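Local coordinates for protein acetyl transferase (Salmonella typhimurium, PDB 1S7K) that probably transfers an acetyl group from acetyl-coenzyme A to the N-terminal amine of ribosomal protein L7/L12, as a dimeric member of the GNAT family, at residues Ala18-Val31 against Thr54-Gln66. Sequence-based numbering, arbitrary orientation.
Sequences AADESHVPALHQLV and TRKHVQGNILLHQ
Thr54 and His28 meet where helix 55-66 begins: ND1 of His28 comes within 2.5 Å of OG1 of Thr54, a weak, strongly bent hydrogen bond that is doubtful at so short a distance, while the threonine methyl lies against CB of the histidine. At Arg55 the aliphatic base and the charged end do different work. Its CB packs on CG1 of Val24, and a bend at chi3 (-54°) folds the guanidinium back so that this methyl lies over the centre of one face, 3.9 Å above the plane. The NH1 of Arg55 then forms a salt bridge to OE1 of Glu21 (3.2 Å), toward solvent, which suits a charged pair. Val58, one turn on, is the apolar centre: CG1 touches CG2 of Val24 (3.7 Å) and CG2 meets CD2 of Leu27 (3.8 Å). The Gln59 amide NE2 lies beside OE2 of Glu21, at an angle too poor for a hydrogen bond. Ile62 reaches beyond helix 24-31 to cover the turn before it, CD1 resting 3.5 Å from the buried backbone N of Glu21. Last comes His65, whose CE1 lies 3.6 Å from CB of Ala18, a small residue that leaves room for the ring; its NE2 is hydrogen-bonded to the Glu6 carboxylate and its ND1 to the backbone N of Met72. The helix axes, 10.2 Å apart, cross at 120°; Leu27, Asn61 and Ala19 rest on Met72 of strand 71-77, Leu27 also reaching strand 80-91.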
loop_
_atom_site.group_PDB
_atom_site.type_symbol
_atom_site.label_atom_id
_atom_site.label_comp_id
_atom_site.label_asym_id
_atom_site.label_seq_id
_atom_site.Cartn_x
_atom_site.Cartn_y
_atom_site.Cartn_z
ATOM N N ALA A 18 9.212 1.206 22.228
ATOM C CA ALA A 18 7.936 0.751 21.649
ATOM C C ALA A 18 6.801 1.423 22.402
ATOM O O ALA A 18 6.796 1.490 23.639
ATOM C CB ALA A 18 7.792 -0.739 21.757
ATOM N N ALA A 19 5.848 1.976 21.661
ATOM C CA ALA A 19 4.681 2.628 22.267
ATOM C C ALA A 19 4.017 1.688 23.290
ATOM O O ALA A 19 3.742 0.512 23.012
ATOM C CB ALA A 19 3.675 3.012 21.200
ATOM N N ASP A 20 3.788 2.205 24.478
ATOM C CA ASP A 20 3.163 1.402 25.521
ATOM C C ASP A 20 1.976 2.109 26.109
ATOM O O ASP A 20 1.878 3.326 26.041
ATOM C CB ASP A 20 4.150 1.138 26.652
ATOM C CG ASP A 20 3.586 0.207 27.677
ATOM O OD1 ASP A 20 3.568 -1.029 27.432
ATOM O OD2 ASP A 20 3.130 0.712 28.716
ATOM N N GLU A 21 1.066 1.342 26.713
ATOM C CA GLU A 21 -0.094 1.958 27.325
ATOM C C GLU A 21 0.400 3.061 28.285
ATOM O O GLU A 21 -0.223 4.122 28.391
ATOM C CB GLU A 21 -0.922 0.898 28.075
ATOM C CG GLU A 21 -2.315 0.706 27.502
ATOM C CD GLU A 21 -3.227 1.902 27.775
ATOM O OE1 GLU A 21 -2.705 3.044 27.798
ATOM O OE2 GLU A 21 -4.458 1.707 27.956
ATOM N N SER A 22 1.541 2.833 28.952
ATOM C CA SER A 22 2.042 3.851 29.878
ATOM C C SER A 22 2.367 5.199 29.246
ATOM O O SER A 22 2.459 6.204 29.949
ATOM C CB SER A 22 3.293 3.366 30.605
ATOM O OG SER A 22 4.406 3.278 29.712
ATOM N N HIS A 23 2.541 5.239 27.931
ATOM C CA HIS A 23 2.899 6.497 27.254
ATOM C C HIS A 23 1.691 7.367 26.879
ATOM O O HIS A 23 1.831 8.557 26.588
ATOM C CB HIS A 23 3.664 6.210 25.924
ATOM C CG HIS A 23 4.904 5.374 26.070
ATOM N ND1 HIS A 23 4.985 4.080 25.602
ATOM C CD2 HIS A 23 6.112 5.654 26.618
ATOM C CE1 HIS A 23 6.189 3.595 25.857
ATOM N NE2 HIS A 23 6.892 4.529 26.476
ATOM N N VAL A 24 0.514 6.754 26.843
ATOM C CA VAL A 24 -0.676 7.447 26.388
ATOM C C VAL A 24 -0.826 8.820 26.989
ATOM O O VAL A 24 -0.971 9.796 26.261
ATOM C CB VAL A 24 -1.964 6.597 26.637
ATOM C CG1 VAL A 24 -3.219 7.409 26.253
ATOM C CG2 VAL A 24 -1.912 5.307 25.779
ATOM N N PRO A 25 -0.747 8.925 28.333
ATOM C CA PRO A 25 -0.898 10.236 28.980
ATOM C C PRO A 25 -0.036 11.337 28.422
ATOM O O PRO A 25 -0.487 12.449 28.166
ATOM C CB PRO A 25 -0.562 9.952 30.443
ATOM C CG PRO A 25 -0.958 8.490 30.625
ATOM C CD PRO A 25 -0.492 7.851 29.319
ATOM N N ALA A 26 1.243 11.037 28.264
ATOM C CA ALA A 26 2.204 12.023 27.771
ATOM C C ALA A 26 2.119 12.335 26.261
ATOM O O ALA A 26 2.262 13.481 25.794
ATOM C CB ALA A 26 3.586 11.525 28.119
ATOM N N LEU A 27 1.926 11.288 25.481
ATOM C CA LEU A 27 1.834 11.508 24.036
ATOM C C LEU A 27 0.611 12.353 23.725
ATOM O O LEU A 27 0.682 13.282 22.912
ATOM C CB LEU A 27 1.724 10.175 23.323
ATOM C CG LEU A 27 1.485 10.204 21.811
ATOM C CD1 LEU A 27 2.650 10.841 20.994
ATOM C CD2 LEU A 27 1.255 8.753 21.451
ATOM N N HIS A 28 -0.497 12.035 24.403
ATOM C CA HIS A 28 -1.745 12.763 24.186
ATOM C C HIS A 28 -1.451 14.219 24.401
ATOM O O HIS A 28 -1.935 15.056 23.677
ATOM C CB HIS A 28 -2.853 12.321 25.157
ATOM C CG HIS A 28 -4.211 12.899 24.838
ATOM N ND1 HIS A 28 -4.695 12.993 23.546
ATOM C CD2 HIS A 28 -5.205 13.355 25.644
ATOM C CE1 HIS A 28 -5.926 13.478 23.574
ATOM N NE2 HIS A 28 -6.263 13.705 24.835
ATOM N N GLN A 29 -0.651 14.518 25.419
ATOM C CA GLN A 29 -0.298 15.902 25.703
ATOM C C GLN A 29 0.404 16.544 24.508
ATOM O O GLN A 29 0.132 17.687 24.163
ATOM C CB GLN A 29 0.627 15.960 26.913
ATOM C CG GLN A 29 -0.077 15.822 28.247
ATOM C CD GLN A 29 -0.786 17.114 28.625
ATOM O OE1 GLN A 29 -1.974 17.286 28.336
ATOM N NE2 GLN A 29 -0.036 18.052 29.240
ATOM N N LEU A 30 1.341 15.809 23.904
ATOM C CA LEU A 30 2.085 16.308 22.751
ATOM C C LEU A 30 1.163 16.366 21.528
ATOM O O LEU A 30 1.227 17.323 20.746
ATOM C CB LEU A 30 3.288 15.386 22.472
ATOM C CG LEU A 30 4.602 16.046 22.021
ATOM C CD1 LEU A 30 4.962 17.158 22.994
ATOM C CD2 LEU A 30 5.714 15.011 21.956
ATOM N N VAL A 31 0.316 15.340 21.355
ATOM C CA VAL A 31 -0.640 15.329 20.221
ATOM C C VAL A 31 -1.387 16.654 20.248
ATOM O O VAL A 31 -1.374 17.449 19.289
ATOM C CB VAL A 31 -1.716 14.243 20.359
ATOM C CG1 VAL A 31 -2.900 14.585 19.473
ATOM C CG2 VAL A 31 -1.153 12.890 20.006
ATOM N N THR A 54 -6.798 9.095 21.823
ATOM C CA THR A 54 -5.352 8.803 21.781
ATOM C C THR A 54 -5.039 7.424 22.308
ATOM O O THR A 54 -4.240 6.697 21.713
ATOM C CB THR A 54 -4.506 9.818 22.585
ATOM O OG1 THR A 54 -4.509 11.083 21.926
ATOM C CG2 THR A 54 -3.049 9.318 22.717
ATOM N N ARG A 55 -5.684 7.070 23.425
ATOM C CA ARG A 55 -5.515 5.777 24.045
ATOM C C ARG A 55 -5.947 4.707 23.071
ATOM O O ARG A 55 -5.264 3.733 22.876
ATOM C CB ARG A 55 -6.381 5.681 25.306
ATOM C CG ARG A 55 -6.128 4.452 26.166
ATOM C CD ARG A 55 -6.930 4.588 27.482
ATOM N NE ARG A 55 -6.660 5.837 28.206
ATOM C CZ ARG A 55 -5.618 6.039 29.016
ATOM N NH1 ARG A 55 -4.723 5.074 29.224
ATOM N NH2 ARG A 55 -5.474 7.219 29.620
ATOM N N LYS A 56 -7.120 4.903 22.485
ATOM C CA LYS A 56 -7.640 3.980 21.528
ATOM C C LYS A 56 -6.620 3.887 20.396
ATOM O O LYS A 56 -6.292 2.793 19.938
ATOM C CB LYS A 56 -8.981 4.491 20.979
ATOM C CG LYS A 56 -9.476 3.668 19.795
ATOM C CD LYS A 56 -10.895 4.020 19.364
ATOM C CE LYS A 56 -11.308 3.289 18.071
ATOM N NZ LYS A 56 -11.848 1.886 18.225
ATOM N N HIS A 57 -6.127 5.042 19.942
ATOM C CA HIS A 57 -5.168 5.047 18.835
ATOM C C HIS A 57 -3.951 4.235 19.256
ATOM O O HIS A 57 -3.514 3.335 18.547
ATOM C CB HIS A 57 -4.749 6.483 18.471
ATOM C CG HIS A 57 -3.835 6.573 17.274
ATOM N ND1 HIS A 57 -4.278 6.416 15.976
ATOM C CD2 HIS A 57 -2.499 6.777 17.185
ATOM C CE1 HIS A 57 -3.255 6.509 15.143
ATOM N NE2 HIS A 57 -2.164 6.725 15.852
ATOM N N VAL A 58 -3.407 4.546 20.433
ATOM C CA VAL A 58 -2.259 3.823 20.906
ATOM C C VAL A 58 -2.526 2.329 21.147
ATOM O O VAL A 58 -1.748 1.485 20.689
ATOM C CB VAL A 58 -1.685 4.491 22.157
ATOM C CG1 VAL A 58 -0.610 3.601 22.777
ATOM C CG2 VAL A 58 -1.169 5.899 21.790
ATOM N N GLN A 59 -3.616 1.995 21.857
ATOM C CA GLN A 59 -3.908 0.600 22.087
ATOM C C GLN A 59 -4.005 -0.115 20.751
ATOM O O GLN A 59 -3.478 -1.195 20.605
ATOM C CB GLN A 59 -5.198 0.451 22.920
ATOM C CG GLN A 59 -5.035 1.124 24.311
ATOM C CD GLN A 59 -6.345 1.352 25.112
ATOM O OE1 GLN A 59 -7.287 2.020 24.654
ATOM N NE2 GLN A 59 -6.376 0.816 26.327
ATOM N N GLY A 60 -4.647 0.511 19.766
ATOM C CA GLY A 60 -4.765 -0.099 18.444
ATOM C C GLY A 60 -3.404 -0.293 17.794
ATOM O O GLY A 60 -3.110 -1.354 17.206
ATOM N N ASN A 61 -2.509 0.687 17.956
ATOM C CA ASN A 61 -1.199 0.497 17.291
ATOM C C ASN A 61 -0.310 -0.575 17.973
ATOM O O ASN A 61 0.475 -1.268 17.307
ATOM C CB ASN A 61 -0.520 1.857 17.167
ATOM C CG ASN A 61 -1.149 2.702 16.049
ATOM O OD1 ASN A 61 -0.983 3.923 15.976
ATOM N ND2 ASN A 61 -1.865 2.030 15.160
ATOM N N ILE A 62 -0.480 -0.731 19.287
ATOM C CA ILE A 62 0.238 -1.720 20.109
ATOM C C ILE A 62 -0.117 -3.115 19.600
ATOM O O ILE A 62 0.767 -3.951 19.448
ATOM C CB ILE A 62 -0.124 -1.534 21.644
ATOM C CG1 ILE A 62 0.429 -0.184 22.135
ATOM C CG2 ILE A 62 0.426 -2.675 22.472
ATOM C CD1 ILE A 62 0.164 0.155 23.560
ATOM N N LEU A 63 -1.396 -3.366 19.305
ATOM C CA LEU A 63 -1.819 -4.675 18.788
ATOM C C LEU A 63 -1.133 -4.977 17.466
ATOM O O LEU A 63 -0.608 -6.065 17.286
ATOM C CB LEU A 63 -3.341 -4.738 18.596
ATOM C CG LEU A 63 -4.032 -4.464 19.929
ATOM C CD1 LEU A 63 -5.535 -4.445 19.708
ATOM C CD2 LEU A 63 -3.631 -5.537 20.956
ATOM N N LEU A 64 -1.122 -4.019 16.524
ATOM C CA LEU A 64 -0.434 -4.248 15.253
ATOM C C LEU A 64 1.076 -4.484 15.502
ATOM O O LEU A 64 1.726 -5.306 14.831
ATOM C CB LEU A 64 -0.596 -3.011 14.330
ATOM C CG LEU A 64 -2.053 -2.685 13.945
ATOM C CD1 LEU A 64 -2.160 -1.423 13.075
ATOM C CD2 LEU A 64 -2.639 -3.935 13.259
ATOM N N HIS A 65 1.624 -3.751 16.453
ATOM C CA HIS A 65 3.050 -3.831 16.758
ATOM C C HIS A 65 3.413 -5.245 17.227
ATOM O O HIS A 65 4.401 -5.816 16.784
ATOM C CB HIS A 65 3.405 -2.725 17.779
ATOM C CG HIS A 65 4.883 -2.527 17.995
ATOM N ND1 HIS A 65 5.484 -1.285 17.929
ATOM C CD2 HIS A 65 5.840 -3.379 18.441
ATOM C CE1 HIS A 65 6.736 -1.379 18.349
ATOM N NE2 HIS A 65 6.977 -2.641 18.666
ATOM N N GLN A 66 2.568 -5.843 18.059
ATOM C CA GLN A 66 2.834 -7.189 18.572
ATOM C C GLN A 66 2.665 -8.242 17.481
ATOM O O GLN A 66 3.223 -9.340 17.560
ATOM C CB GLN A 66 1.882 -7.522 19.738
ATOM C CG GLN A 66 1.930 -6.578 20.956
ATOM C CD GLN A 66 0.806 -6.847 21.987
ATOM O OE1 GLN A 66 -0.331 -7.209 21.622
ATOM N NE2 GLN A 66 1.120 -6.658 23.278
#